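Local coordinates for protein histone-lysine N-methyltransferase, H3 lysine-9 specific SUVH4 (Arabidopsis thaliana, PDB 4QEO) that methylates histone H3 to set a mark of transcriptional repression, and binds methylated DNA, coupling histone methylation to the maintenance of non-CG DNA methylation, at residues A[504-509]-A[529-533]; A[22-27]-A[323-327]; A[257-261]-A[360-364]. All blocks are in the same frame, centred on the assembly; numbering follows the deposited sequence.

Overall arrangement
The three contacts lie apart, with centres 25 to 35 Å from one another, and share no element. Contact 1 is a surface contact of two loops at the C-terminal end of the chain, dominated by arginines, carbonyl oxygens and tyrosine rings, beside the bound S-adenosyl-L-homocysteine. Contact 2 is partly buried and the nearest of the three to the centre of the chain; there helix 10-30 packs through leucines and an arginine on the pre-SET region, with a salt bridge at its margin. Contact 3, also partly buried, joins 257-261 to 360-364 by a single parallel bridge and by packing along the aliphatic part of an arginine, without a salt bridge.

Contact 1. Residues A[504-509]-A[529-533]; sequences YALDSV and RKRLY
Asp507 N donates to O of Tyr533, the last residue of the chain, at 2.8 Å, an oxygen that also accepts from Arg531 NH2 at 3.1 Å and is thus gripped twice. Arg531 NH2 also forms a salt bridge with Asp507 OD1, 3.1 Å away, but the oxygen lies well out of the guanidinium plane, with the carboxylate turned 65° from it, so the attraction is one of charge alone. A bend at chi3 (61°) turns the Arg531 guanidinium back toward Tyr533 O and Asp507. Arg529 NH2 reaches Tyr504 O at 3.1 Å, while Arg529 NH1 holds Arg531 O at 2.8 Å. A type II turn from Ala505 to Ser508 presents Asp507 N, and Leu506 CD2 packs on Arg531 NE at 3.7 Å, a nitrogen that the contact buries without a polar partner. Val509 CG1 sits over one face of the Tyr533 ring, a CH-pi contact 3.5 Å from its centroid. Tyr504 runs alongside Tyr533, their ring planes 57° apart, and sets its ring edge by Leu532 O; its hydroxyl bonds weakly to the backbone of the bound peptide. A leucine in place of Arg531 would probably leave Asp507 without its opposite charge and Tyr533 O with one grip fewer. Arg529 thus bonds the loop carbonyl at Tyr504, whereas Arg531 braces the chain-end oxygen within the post-SET tail and offers Asp507 its charge.

Contact 2. Residues A[22-27]-A[323-327]; sequences NKQYLL and RLIES
Helix 10-30 approaches the short strand 323-324 and the turn after it most closely at Leu26 and Ile325, whose CA atoms are 5.8 Å apart, and no backbone hydrogen bond joins the two segments. Leu26, pointing toward the strand, spreads its two methyls: CD2 lies over the centre of one face of the Arg323 guanidinium, 3.8 Å from CZ, while CD1 rests on Leu324 O at 3.7 Å. Arg323 runs across Leu26 at about a right angle, and a bend at chi3 (70°) lays its flat end beneath that methyl. Its edge is well occupied. Asn22 OD1 comes within 3.0 Å of Arg323 NH2, with the amide only 16° from the guanidinium plane, and a water accepts from Arg323 NH1 at 3.0 Å and links it to Tyr25 OH. Asn320 OD1 also takes a bond from NH1, and Ala377 O one from NE, so polar partners at its rim fix the rotation of this buried guanidinium. The next residue of the helix, Leu27, brings its CD2 to Ile325 CG2 at 3.9 Å, the two side chains crossing at about a right angle. At the margin, Lys23 NZ forms a salt bridge with Glu326 OE1, which it meets from above the carboxylate plane. Leu26 also touches Leu319 and Val317, so the helix covers the two-stranded antiparallel hairpin of 316-317 and 323-324. Such packing of a helix on a beta hairpin joins the N-terminal helix 10-30 to the pre-SET region, away from its triangular zinc cluster.

Contact 3. Residues A[257-261]-A[360-364]; sequences TNRVD and FRSAK
Asn258 and Arg361 lie side by side and point the same way, the carboxamide resting along the aliphatic part of the arginine: Asn258 CG is 3.5 Å from Arg361 CB, and Asn258 ND2 is 3.5 Å from Arg361 CG. Both carry CG anti to the backbone N (chi1 -169° and -168°), which brings the two side chains out together, with the amide and guanidinium planes 19° apart. Within its own loop, Asn258 OD1 accepts from Asp261 N in a nearly straight bond modelled as very short, its exact length doubtful, an Asx motif, and ND2 gives a weak one to Asp261 OD1. That carboxylate stands obliquely to the guanidinium, with Asp261 OD1 4.1 Å from Arg361 NE, too far for a salt bridge; the attraction is probably electrostatic alone. Val260 adds a second contact to the same aliphatic stretch: its CB packs 3.9 Å from Arg361 CG, and its CG2 lies 3.8 Å from Ser362 O. The guanidinium of Arg361 also makes a cation-pi contact with Trp367. Behind, the backbones pair: Arg361 N donates to Thr257 O at 2.9 Å, and Phe360 CA makes a CA-H...O contact to the same oxygen. Thr257 and Phe360 put their side chains on one face of the sheet, where Thr257 OG1 lies against Phe360 CB and bonds to Glu358. Ser362 OG, bonded to Lys365 N and Gly366 O, ties the end of strand 357-361 to Lys365 and Gly366, which probably help bind the cofactor. The parallel bridge of Thr257 with Phe360 belongs to a four-stranded mixed sheet, in which strands 240-242 and 256-257 extend the SET-domain hairpin of 357-361 and 367-371 next to the S-adenosyl-L-homocysteine site.

Contact 1. Residues A[504-509]-A[529-533]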
loop_
_atom_site.group_PDB
_atom_site.type_symbol
_atom_site.label_atom_id
_atom_site.label_comp_id
_atom_site.label_asym_id
_atom_site.label_seq_id
_atom_site.Cartn_x
_atom_site.Cartn_y
_atom_site.Cartn_z
ATOM N N TYR A 504 -2.272 15.919 15.845
ATOM C CA TYR A 504 -2.550 16.838 16.945
ATOM C C TYR A 504 -1.999 16.217 18.222
ATOM O O TYR A 504 -2.236 15.039 18.497
ATOM C CB TYR A 504 -4.053 17.077 17.119
ATOM C CG TYR A 504 -4.744 17.742 15.951
ATOM C CD1 TYR A 504 -4.167 18.823 15.296
ATOM C CD2 TYR A 504 -5.982 17.288 15.507
ATOM C CE1 TYR A 504 -4.799 19.431 14.232
ATOM C CE2 TYR A 504 -6.625 17.889 14.438
ATOM C CZ TYR A 504 -6.026 18.962 13.802
ATOM O OH TYR A 504 -6.651 19.570 12.735
ATOM N N ALA A 505 -1.257 17.004 18.994
ATOM C CA ALA A 505 -0.770 16.545 20.287
ATOM C C ALA A 505 -1.922 16.512 21.282
ATOM O O ALA A 505 -2.846 17.322 21.197
ATOM C CB ALA A 505 0.343 17.444 20.789
ATOM N N LEU A 506 -1.864 15.569 22.214
ATOM C CA LEU A 506 -2.898 15.416 23.234
ATOM C C LEU A 506 -3.080 16.716 24.019
ATOM O O LEU A 506 -2.107 17.421 24.296
ATOM C CB LEU A 506 -2.531 14.265 24.176
ATOM C CG LEU A 506 -3.644 13.331 24.656
ATOM C CD1 LEU A 506 -3.210 11.878 24.531
ATOM C CD2 LEU A 506 -4.024 13.639 26.094
ATOM N N ASP A 507 -4.331 17.034 24.348
ATOM C CA ASP A 507 -4.670 18.241 25.102
ATOM C C ASP A 507 -4.181 19.522 24.418
ATOM O O ASP A 507 -3.671 20.423 25.081
ATOM C CB ASP A 507 -4.104 18.169 26.529
ATOM C CG ASP A 507 -4.559 16.927 27.286
ATOM O OD1 ASP A 507 -5.743 16.546 27.165
ATOM O OD2 ASP A 507 -3.729 16.334 28.010
ATOM N N SER A 508 -4.339 19.608 23.100
ATOM C CA SER A 508 -3.810 20.748 22.348
ATOM C C SER A 508 -4.690 21.996 22.375
ATOM O O SER A 508 -4.180 23.116 22.376
ATOM C CB SER A 508 -3.519 20.362 20.894
ATOM O OG SER A 508 -2.165 19.981 20.725
ATOM N N VAL A 509 -6.006 21.813 22.387
ATOM C CA VAL A 509 -6.913 22.956 22.292
ATOM C C VAL A 509 -7.581 23.324 23.620
ATOM O O VAL A 509 -8.058 22.465 24.361
ATOM C CB VAL A 509 -7.952 22.767 21.160
ATOM C CG1 VAL A 509 -8.256 21.315 20.975
ATOM C CG2 VAL A 509 -9.225 23.562 21.431
ATOM N N ARG A 529 -5.134 5.298 20.775
ATOM C CA ARG A 529 -4.935 6.437 21.695
ATOM C C ARG A 529 -6.212 7.281 21.953
ATOM O O ARG A 529 -6.187 8.244 22.718
ATOM C CB ARG A 529 -3.720 7.308 21.294
ATOM C CG ARG A 529 -3.979 8.455 20.311
ATOM C CD ARG A 529 -3.934 9.822 20.991
ATOM N NE ARG A 529 -2.713 10.574 20.692
ATOM C CZ ARG A 529 -2.646 11.597 19.841
ATOM N NH1 ARG A 529 -3.730 12.002 19.194
ATOM N NH2 ARG A 529 -1.493 12.223 19.640
ATOM N N LYS A 530 -7.307 6.903 21.290
ATOM C CA LYS A 530 -8.679 7.343 21.581
ATOM C C LYS A 530 -9.002 8.841 21.450
ATOM O O LYS A 530 -10.129 9.258 21.719
ATOM C CB LYS A 530 -9.127 6.814 22.950
ATOM C CG LYS A 530 -8.849 5.330 23.153
ATOM C CD LYS A 530 -9.530 4.473 22.092
ATOM C CE LYS A 530 -10.995 4.232 22.421
ATOM N NZ LYS A 530 -11.672 3.404 21.383
ATOM N N ARG A 531 -8.032 9.646 21.028
ATOM C CA ARG A 531 -8.240 11.087 20.963
ATOM C C ARG A 531 -7.604 11.716 19.730
ATOM O O ARG A 531 -6.444 11.441 19.418
ATOM C CB ARG A 531 -7.685 11.755 22.225
ATOM C CG ARG A 531 -8.418 11.390 23.508
ATOM C CD ARG A 531 -7.649 11.852 24.732
ATOM N NE ARG A 531 -7.481 13.300 24.756
ATOM C CZ ARG A 531 -8.274 14.132 25.421
ATOM N NH1 ARG A 531 -9.292 13.656 26.124
ATOM N NH2 ARG A 531 -8.047 15.438 25.388
ATOM N N LEU A 532 -8.370 12.551 19.028
ATOM C CA LEU A 532 -7.808 13.414 17.991
ATOM C C LEU A 532 -6.916 14.443 18.675
ATOM O O LEU A 532 -5.776 14.667 18.269
ATOM C CB LEU A 532 -8.913 14.128 17.197
ATOM C CG LEU A 532 -9.565 13.423 16.000
ATOM C CD1 LEU A 532 -9.832 14.402 14.854
ATOM C CD2 LEU A 532 -8.713 12.269 15.523
ATOM N N TYR A 533 -7.461 15.061 19.722
ATOM C CA TYR A 533 -6.717 15.986 20.572
ATOM C C TYR A 533 -7.242 16.004 22.014
ATOM O O TYR A 533 -6.692 16.686 22.884
ATOM C CB TYR A 533 -6.701 17.400 19.975
ATOM C CG TYR A 533 -8.050 17.975 19.564
ATOM C CD1 TYR A 533 -9.066 18.169 20.495
ATOM C CD2 TYR A 533 -8.289 18.356 18.246
ATOM C CE1 TYR A 533 -10.287 18.715 20.122
ATOM C CE2 TYR A 533 -9.504 18.898 17.864
ATOM C CZ TYR A 533 -10.499 19.078 18.805
ATOM O OH TYR A 533 -11.709 19.618 18.424
#

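Contact 2. Residues A[22-27]-A[323-327]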
loop_
_atom_site.group_PDB
_atom_site.type_symbol
_atom_site.label_atom_id
_atom_site.label_comp_id
_atom_site.label_asym_id
_atom_site.label_seq_id
_atom_site.Cartn_x
_atom_site.Cartn_y
_atom_site.Cartn_z
ATOM N N ASN A 22 9.438 -1.893 0.310
ATOM C CA ASN A 22 9.058 -0.990 -0.782
ATOM C C ASN A 22 10.167 0.004 -1.092
ATOM O O ASN A 22 10.445 0.319 -2.258
ATOM C CB ASN A 22 7.785 -0.211 -0.449
ATOM C CG ASN A 22 7.374 0.723 -1.579
ATOM O OD1 ASN A 22 6.907 0.273 -2.626
ATOM N ND2 ASN A 22 7.561 2.022 -1.379
ATOM N N LYS A 23 10.796 0.507 -0.037
ATOM C CA LYS A 23 11.874 1.467 -0.217
ATOM C C LYS A 23 13.034 0.825 -0.973
ATOM O O LYS A 23 13.528 1.383 -1.972
ATOM C CB LYS A 23 12.331 2.031 1.128
ATOM C CG LYS A 23 13.489 3.045 1.045
ATOM C CD LYS A 23 13.920 3.419 2.458
ATOM C CE LYS A 23 15.420 3.556 2.591
ATOM N NZ LYS A 23 15.828 4.968 2.438
ATOM N N GLN A 24 13.460 -0.353 -0.520
ATOM C CA GLN A 24 14.554 -1.036 -1.213
ATOM C C GLN A 24 14.220 -1.370 -2.672
ATOM O O GLN A 24 15.041 -1.200 -3.574
ATOM C CB GLN A 24 14.962 -2.303 -0.453
ATOM C CG GLN A 24 15.510 -2.028 0.930
ATOM C CD GLN A 24 16.892 -1.388 0.892
ATOM O OE1 GLN A 24 17.482 -1.204 -0.175
ATOM N NE2 GLN A 24 17.418 -1.061 2.061
ATOM N N TYR A 25 13.008 -1.860 -2.892
ATOM C CA TYR A 25 12.523 -2.153 -4.227
ATOM C C TYR A 25 12.610 -0.940 -5.142
ATOM O O TYR A 25 13.152 -1.030 -6.233
ATOM C CB TYR A 25 11.077 -2.622 -4.147
ATOM C CG TYR A 25 10.338 -2.698 -5.459
ATOM C CD1 TYR A 25 10.731 -3.576 -6.454
ATOM C CD2 TYR A 25 9.193 -1.931 -5.674
ATOM C CE1 TYR A 25 10.022 -3.678 -7.647
ATOM C CE2 TYR A 25 8.475 -2.024 -6.860
ATOM C CZ TYR A 25 8.899 -2.886 -7.845
ATOM O OH TYR A 25 8.184 -2.968 -9.022
ATOM N N LEU A 26 12.053 0.187 -4.709
ATOM C CA LEU A 26 12.062 1.362 -5.572
ATOM C C LEU A 26 13.491 1.865 -5.817
ATOM O O LEU A 26 13.802 2.344 -6.912
ATOM C CB LEU A 26 11.156 2.462 -5.020
ATOM C CG LEU A 26 9.674 2.084 -4.980
ATOM C CD1 LEU A 26 8.854 3.165 -4.267
ATOM C CD2 LEU A 26 9.140 1.840 -6.380
ATOM N N LEU A 27 14.357 1.743 -4.813
ATOM C CA LEU A 27 15.761 2.074 -5.023
ATOM C C LEU A 27 16.402 1.184 -6.080
ATOM O O LEU A 27 17.216 1.662 -6.870
ATOM C CB LEU A 27 16.563 1.994 -3.731
ATOM C CG LEU A 27 16.381 3.091 -2.691
ATOM C CD1 LEU A 27 16.970 2.627 -1.365
ATOM C CD2 LEU A 27 17.036 4.412 -3.139
ATOM N N ARG A 323 6.567 7.345 -8.753
ATOM C CA ARG A 323 6.409 6.956 -7.355
ATOM C C ARG A 323 7.520 7.571 -6.507
ATOM O O ARG A 323 8.694 7.553 -6.887
ATOM C CB ARG A 323 6.380 5.424 -7.209
ATOM C CG ARG A 323 5.042 4.793 -7.629
ATOM C CD ARG A 323 5.125 3.263 -7.822
ATOM N NE ARG A 323 5.310 2.549 -6.560
ATOM C CZ ARG A 323 5.360 1.220 -6.445
ATOM N NH1 ARG A 323 5.233 0.445 -7.518
ATOM N NH2 ARG A 323 5.525 0.660 -5.248
ATOM N N LEU A 324 7.137 8.151 -5.379
ATOM C CA LEU A 324 8.108 8.722 -4.457
ATOM C C LEU A 324 8.858 7.578 -3.815
ATOM O O LEU A 324 8.243 6.640 -3.302
ATOM C CB LEU A 324 7.405 9.548 -3.385
ATOM C CG LEU A 324 8.294 10.229 -2.348
ATOM C CD1 LEU A 324 9.185 11.291 -3.021
ATOM C CD2 LEU A 324 7.418 10.857 -1.282
ATOM N N ILE A 325 10.180 7.641 -3.844
ATOM C CA ILE A 325 10.988 6.556 -3.302
ATOM C C ILE A 325 10.893 6.490 -1.777
ATOM O O ILE A 325 10.741 5.413 -1.207
ATOM C CB ILE A 325 12.459 6.660 -3.771
ATOM C CG1 ILE A 325 12.541 6.420 -5.283
ATOM C CG2 ILE A 325 13.340 5.661 -3.036
ATOM C CD1 ILE A 325 13.835 6.846 -5.912
ATOM N N GLU A 326 10.988 7.645 -1.130
ATOM C CA GLU A 326 10.902 7.724 0.324
ATOM C C GLU A 326 10.600 9.154 0.776
ATOM O O GLU A 326 10.854 10.120 0.058
ATOM C CB GLU A 326 12.213 7.260 0.958
ATOM C CG GLU A 326 13.399 8.146 0.594
ATOM C CD GLU A 326 14.723 7.595 1.085
ATOM O OE1 GLU A 326 14.836 7.307 2.298
ATOM O OE2 GLU A 326 15.646 7.443 0.253
ATOM N N SER A 327 10.066 9.268 1.983
ATOM C CA SER A 327 9.704 10.543 2.555
ATOM C C SER A 327 10.951 11.372 2.797
ATOM O O SER A 327 12.032 10.831 3.044
ATOM C CB SER A 327 8.955 10.330 3.867
ATOM O OG SER A 327 8.477 11.562 4.373
HETATM O O HOH W 1 5.383 -2.333 -8.751
#

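Contact 3. Residues A[257-261]-A[360-364]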
loop_
_atom_site.group_PDB
_atom_site.type_symbol
_atom_site.label_atom_id
_atom_site.label_comp_id
_atom_site.label_asym_id
_atom_site.label_seq_id
_atom_site.Cartn_x
_atom_site.Cartn_y
_atom_site.Cartn_z
ATOM N N THR A 257 -21.315 8.871 -2.006
ATOM C CA THR A 257 -22.454 8.083 -1.549
ATOM C C THR A 257 -22.711 8.257 -0.062
ATOM O O THR A 257 -21.783 8.428 0.723
ATOM C CB THR A 257 -22.273 6.578 -1.840
ATOM O OG1 THR A 257 -21.123 6.088 -1.136
ATOM C CG2 THR A 257 -22.095 6.339 -3.338
ATOM N N ASN A 258 -23.982 8.268 0.305
ATOM C CA ASN A 258 -24.378 8.120 1.681
ATOM C C ASN A 258 -25.228 6.881 1.733
ATOM O O ASN A 258 -26.262 6.803 1.118
ATOM C CB ASN A 258 -25.179 9.308 2.146
ATOM C CG ASN A 258 -25.390 9.323 3.636
ATOM O OD1 ASN A 258 -25.480 8.290 4.269
ATOM N ND2 ASN A 258 -25.477 10.503 4.197
ATOM N N ARG A 259 -24.725 5.875 2.417
ATOM C CA ARG A 259 -25.451 4.663 2.625
ATOM C C ARG A 259 -25.868 4.682 4.054
ATOM O O ARG A 259 -26.678 3.906 4.456
ATOM C CB ARG A 259 -24.528 3.483 2.416
ATOM C CG ARG A 259 -25.177 2.248 1.850
ATOM C CD ARG A 259 -25.076 2.251 0.352
ATOM N NE ARG A 259 -24.393 1.065 -0.139
ATOM C CZ ARG A 259 -24.942 -0.142 -0.231
ATOM N NH1 ARG A 259 -24.242 -1.154 -0.706
ATOM N NH2 ARG A 259 -26.191 -0.338 0.144
ATOM N N VAL A 260 -25.230 5.526 4.844
ATOM C CA VAL A 260 -25.568 5.658 6.242
ATOM C C VAL A 260 -26.919 6.317 6.520
ATOM O O VAL A 260 -27.725 5.811 7.287
ATOM C CB VAL A 260 -24.438 6.373 6.993
ATOM C CG1 VAL A 260 -24.972 7.326 8.036
ATOM C CG2 VAL A 260 -23.485 5.372 7.604
ATOM N N ASP A 261 -27.195 7.411 5.835
ATOM C CA ASP A 261 -28.433 8.149 6.059
ATOM C C ASP A 261 -29.322 8.256 4.841
ATOM O O ASP A 261 -28.861 8.581 3.774
ATOM C CB ASP A 261 -28.149 9.589 6.496
ATOM C CG ASP A 261 -26.985 9.700 7.415
ATOM O OD1 ASP A 261 -26.286 10.740 7.394
ATOM O OD2 ASP A 261 -26.788 8.726 8.158
ATOM N N PHE A 360 -17.513 8.765 0.688
ATOM C CA PHE A 360 -18.652 8.077 1.281
ATOM C C PHE A 360 -18.917 8.523 2.711
ATOM O O PHE A 360 -18.000 8.912 3.428
ATOM C CB PHE A 360 -18.463 6.560 1.225
ATOM C CG PHE A 360 -17.336 6.048 2.081
ATOM C CD1 PHE A 360 -16.020 6.137 1.650
ATOM C CD2 PHE A 360 -17.595 5.444 3.304
ATOM C CE1 PHE A 360 -14.982 5.646 2.433
ATOM C CE2 PHE A 360 -16.563 4.955 4.090
ATOM C CZ PHE A 360 -15.256 5.055 3.650
ATOM N N ARG A 361 -20.183 8.469 3.115
ATOM C CA ARG A 361 -20.560 8.781 4.482
ATOM C C ARG A 361 -20.149 7.629 5.378
ATOM O O ARG A 361 -20.533 6.479 5.152
ATOM C CB ARG A 361 -22.068 9.031 4.592
ATOM C CG ARG A 361 -22.516 9.651 5.917
ATOM C CD ARG A 361 -22.231 11.156 5.972
ATOM N NE ARG A 361 -22.333 11.684 7.335
ATOM C CZ ARG A 361 -21.984 12.918 7.695
ATOM N NH1 ARG A 361 -21.506 13.770 6.798
ATOM N NH2 ARG A 361 -22.110 13.302 8.960
ATOM N N SER A 362 -19.338 7.943 6.383
ATOM C CA SER A 362 -18.941 6.980 7.394
ATOM C C SER A 362 -19.959 6.969 8.520
ATOM O O SER A 362 -20.832 7.840 8.592
ATOM C CB SER A 362 -17.580 7.347 7.977
ATOM O OG SER A 362 -17.700 8.439 8.871
ATOM N N ALA A 363 -19.820 6.000 9.417
ATOM C CA ALA A 363 -20.738 5.872 10.540
ATOM C C ALA A 363 -20.680 7.055 11.518
ATOM O O ALA A 363 -21.723 7.570 11.919
ATOM C CB ALA A 363 -20.526 4.551 11.253
ATOM N N LYS A 364 -19.487 7.515 11.881
ATOM C CA LYS A 364 -19.407 8.667 12.774
ATOM C C LYS A 364 -18.140 9.514 12.573
ATOM O O LYS A 364 -17.670 10.174 13.499
ATOM C CB LYS A 364 -19.518 8.184 14.207
ATOM C CG LYS A 364 -18.531 7.109 14.448
ATOM C CD LYS A 364 -19.284 5.817 14.875
ATOM C CE LYS A 364 -19.525 5.847 16.371
ATOM N NZ LYS A 364 -19.650 4.524 16.936
#